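Local coordinates for protein beta-1,4-mannanase (Cryptopygus antarcticus, PDB 4OOU) that hydrolyses the beta-1,4-mannosidic linkages of mannans, galactomannans and glucomannans at random points along the backbone, releasing short manno-oligosaccharides, at residues Leu131-Leu136 and Val178-Glu183. Sequence-based numbering, arbitrary orientation.
Sequences LFNGAL and VLNEPE
F132 and L179 pair in parallel register, with N133 and N180 one step further on. Three backbone hydrogen bonds join the strand ends. F132 N donates to V178 O (3.1 Å). N180 N donates to F132 O (3.0 Å), and G134 N to N180 O (2.7 Å). F132 O also receives a CA-H...O contact from L179 CA (3.4 Å). Past this ladder, G134 O meets E181 O without a bond, and is satisfied instead by T185 OG1.

On one face, L179 CD1 lies against F132 CB (3.8 Å) and over G134 N (3.3 Å). CG of L179 is anti to the backbone N (chi1 -176°), which carries the branch across to the neighbouring strand. Cutting L179 back to an alanine would probably open a gap beside F132 CB and over the peptide of G134, though the bond to N180 O need not be lost. G134 itself fits tightly: a beta carbon there would clash with N180 O.

On the other face, the amides of N133 and N180 run side by side, their planes 35° apart. N180 OD1 is held by R81, and ND2 by a bound Tris molecule. A135 CB sits beside E181 OE1 (3.9 Å), while E181 OE2 bonds to H280 and the Tris amine.

These strands belong to the TIM barrel of this family 5 glycoside hydrolase. N180 binds substrate, and E181 is probably the catalytic proton donor/acceptor. The main-chain bonds set the backbone of N180, and probably help present its amide, with E181 just beyond, to the cleft beside E312, the probable nucleophile.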
loop_
_atom_site.group_PDB
_atom_site.type_symbol
_atom_site.label_atom_id
_atom_site.label_comp_id
_atom_site.label_asym_id
_atom_site.label_seq_id
_atom_site.Cartn_x
_atom_site.Cartn_y
_atom_site.Cartn_z
ATOM N N LEU A 131 -1.138 1.147 6.879
ATOM C CA LEU A 131 -1.675 1.498 8.179
ATOM C C LEU A 131 -2.632 0.456 8.713
ATOM O O LEU A 131 -2.316 -0.207 9.696
ATOM C CB LEU A 131 -2.345 2.874 8.115
ATOM C CG LEU A 131 -1.540 4.043 8.697
ATOM C CD1 LEU A 131 -0.061 3.847 8.557
ATOM C CD2 LEU A 131 -1.964 5.349 8.070
ATOM N N PHE A 132 -3.782 0.293 8.061
ATOM C CA PHE A 132 -4.776 -0.690 8.491
ATOM C C PHE A 132 -5.128 -1.705 7.446
ATOM O O PHE A 132 -5.032 -1.471 6.251
ATOM C CB PHE A 132 -6.072 0.001 8.873
ATOM C CG PHE A 132 -5.919 0.994 9.983
ATOM C CD1 PHE A 132 -5.950 0.587 11.301
ATOM C CD2 PHE A 132 -5.790 2.333 9.711
ATOM C CE1 PHE A 132 -5.821 1.523 12.326
ATOM C CE2 PHE A 132 -5.689 3.275 10.719
ATOM C CZ PHE A 132 -5.692 2.869 12.027
ATOM N N ASN A 133 -5.618 -2.826 7.910
ATOM C CA ASN A 133 -6.212 -3.806 6.999
ATOM C C ASN A 133 -7.676 -3.474 6.766
ATOM O O ASN A 133 -8.337 -3.117 7.711
ATOM C CB ASN A 133 -6.105 -5.178 7.618
ATOM C CG ASN A 133 -6.213 -6.302 6.614
ATOM O OD1 ASN A 133 -6.352 -7.468 7.019
ATOM N ND2 ASN A 133 -6.127 -6.000 5.308
ATOM N N GLY A 134 -8.156 -3.565 5.521
ATOM C CA GLY A 134 -9.588 -3.544 5.211
ATOM C C GLY A 134 -10.084 -4.887 4.668
ATOM O O GLY A 134 -11.296 -5.158 4.630
ATOM N N ALA A 135 -9.169 -5.740 4.239
ATOM C CA ALA A 135 -9.545 -7.103 3.793
ATOM C C ALA A 135 -10.310 -7.819 4.909
ATOM O O ALA A 135 -11.423 -8.278 4.732
ATOM C CB ALA A 135 -8.301 -7.912 3.386
ATOM N N LEU A 136 -9.662 -7.868 6.069
ATOM C CA LEU A 136 -10.224 -8.326 7.321
ATOM C C LEU A 136 -10.032 -7.142 8.277
ATOM O O LEU A 136 -9.041 -6.407 8.189
ATOM C CB LEU A 136 -9.466 -9.560 7.798
ATOM C CG LEU A 136 -9.934 -11.000 7.442
ATOM C CD1 LEU A 136 -10.691 -11.176 6.109
ATOM C CD2 LEU A 136 -8.755 -11.983 7.551
ATOM N N VAL A 178 -3.128 3.897 3.511
ATOM C CA VAL A 178 -4.118 4.066 4.552
ATOM C C VAL A 178 -4.762 2.769 4.890
ATOM O O VAL A 178 -4.870 2.406 6.054
ATOM C CB VAL A 178 -5.242 5.028 4.134
ATOM C CG1 VAL A 178 -6.156 5.275 5.317
ATOM C CG2 VAL A 178 -4.658 6.327 3.639
ATOM N N LEU A 179 -5.228 2.076 3.866
ATOM C CA LEU A 179 -6.081 0.920 4.097
ATOM C C LEU A 179 -5.867 -0.069 2.964
ATOM O O LEU A 179 -5.754 0.326 1.806
ATOM C CB LEU A 179 -7.519 1.383 4.179
ATOM C CG LEU A 179 -8.579 0.333 4.505
ATOM C CD1 LEU A 179 -8.399 -0.254 5.906
ATOM C CD2 LEU A 179 -9.963 0.946 4.350
ATOM N N ASN A 180 -5.749 -1.346 3.309
ATOM C CA ASN A 180 -5.471 -2.396 2.331
ATOM C C ASN A 180 -6.793 -3.101 1.990
ATOM O O ASN A 180 -7.552 -3.476 2.904
ATOM C CB ASN A 180 -4.484 -3.413 2.912
ATOM C CG ASN A 180 -4.421 -4.718 2.091
ATOM O OD1 ASN A 180 -3.728 -4.779 1.069
ATOM N ND2 ASN A 180 -5.153 -5.749 2.523
ATOM N N GLU A 181 -7.060 -3.289 0.704
ATOM C CA GLU A 181 -8.288 -3.963 0.250
ATOM C C GLU A 181 -9.558 -3.505 1.013
ATOM O O GLU A 181 -10.213 -4.273 1.723
ATOM C CB GLU A 181 -8.101 -5.502 0.247
ATOM C CG GLU A 181 -6.861 -5.915 -0.557
ATOM C CD GLU A 181 -6.826 -7.379 -1.005
ATOM O OE1 GLU A 181 -7.601 -8.241 -0.481
ATOM O OE2 GLU A 181 -5.985 -7.663 -1.908
ATOM N N PRO A 182 -9.889 -2.224 0.878
ATOM C CA PRO A 182 -11.071 -1.689 1.541
ATOM C C PRO A 182 -12.332 -2.442 1.156
ATOM O O PRO A 182 -13.313 -2.371 1.876
ATOM C CB PRO A 182 -11.159 -0.259 0.995
ATOM C CG PRO A 182 -9.770 0.082 0.565
ATOM C CD PRO A 182 -9.161 -1.203 0.102
ATOM N N GLU A 183 -12.296 -3.133 0.023
ATOM C CA GLU A 183 -13.461 -3.851 -0.535
ATOM C C GLU A 183 -13.810 -5.096 0.253
ATOM O O GLU A 183 -14.910 -5.662 0.086
ATOM C CB GLU A 183 -13.222 -4.263 -2.000
ATOM C CG GLU A 183 -12.924 -3.090 -2.925
ATOM C CD GLU A 183 -11.477 -2.609 -2.842
ATOM O OE1 GLU A 183 -10.578 -3.481 -2.645
ATOM O OE2 GLU A 183 -11.262 -1.370 -2.982
#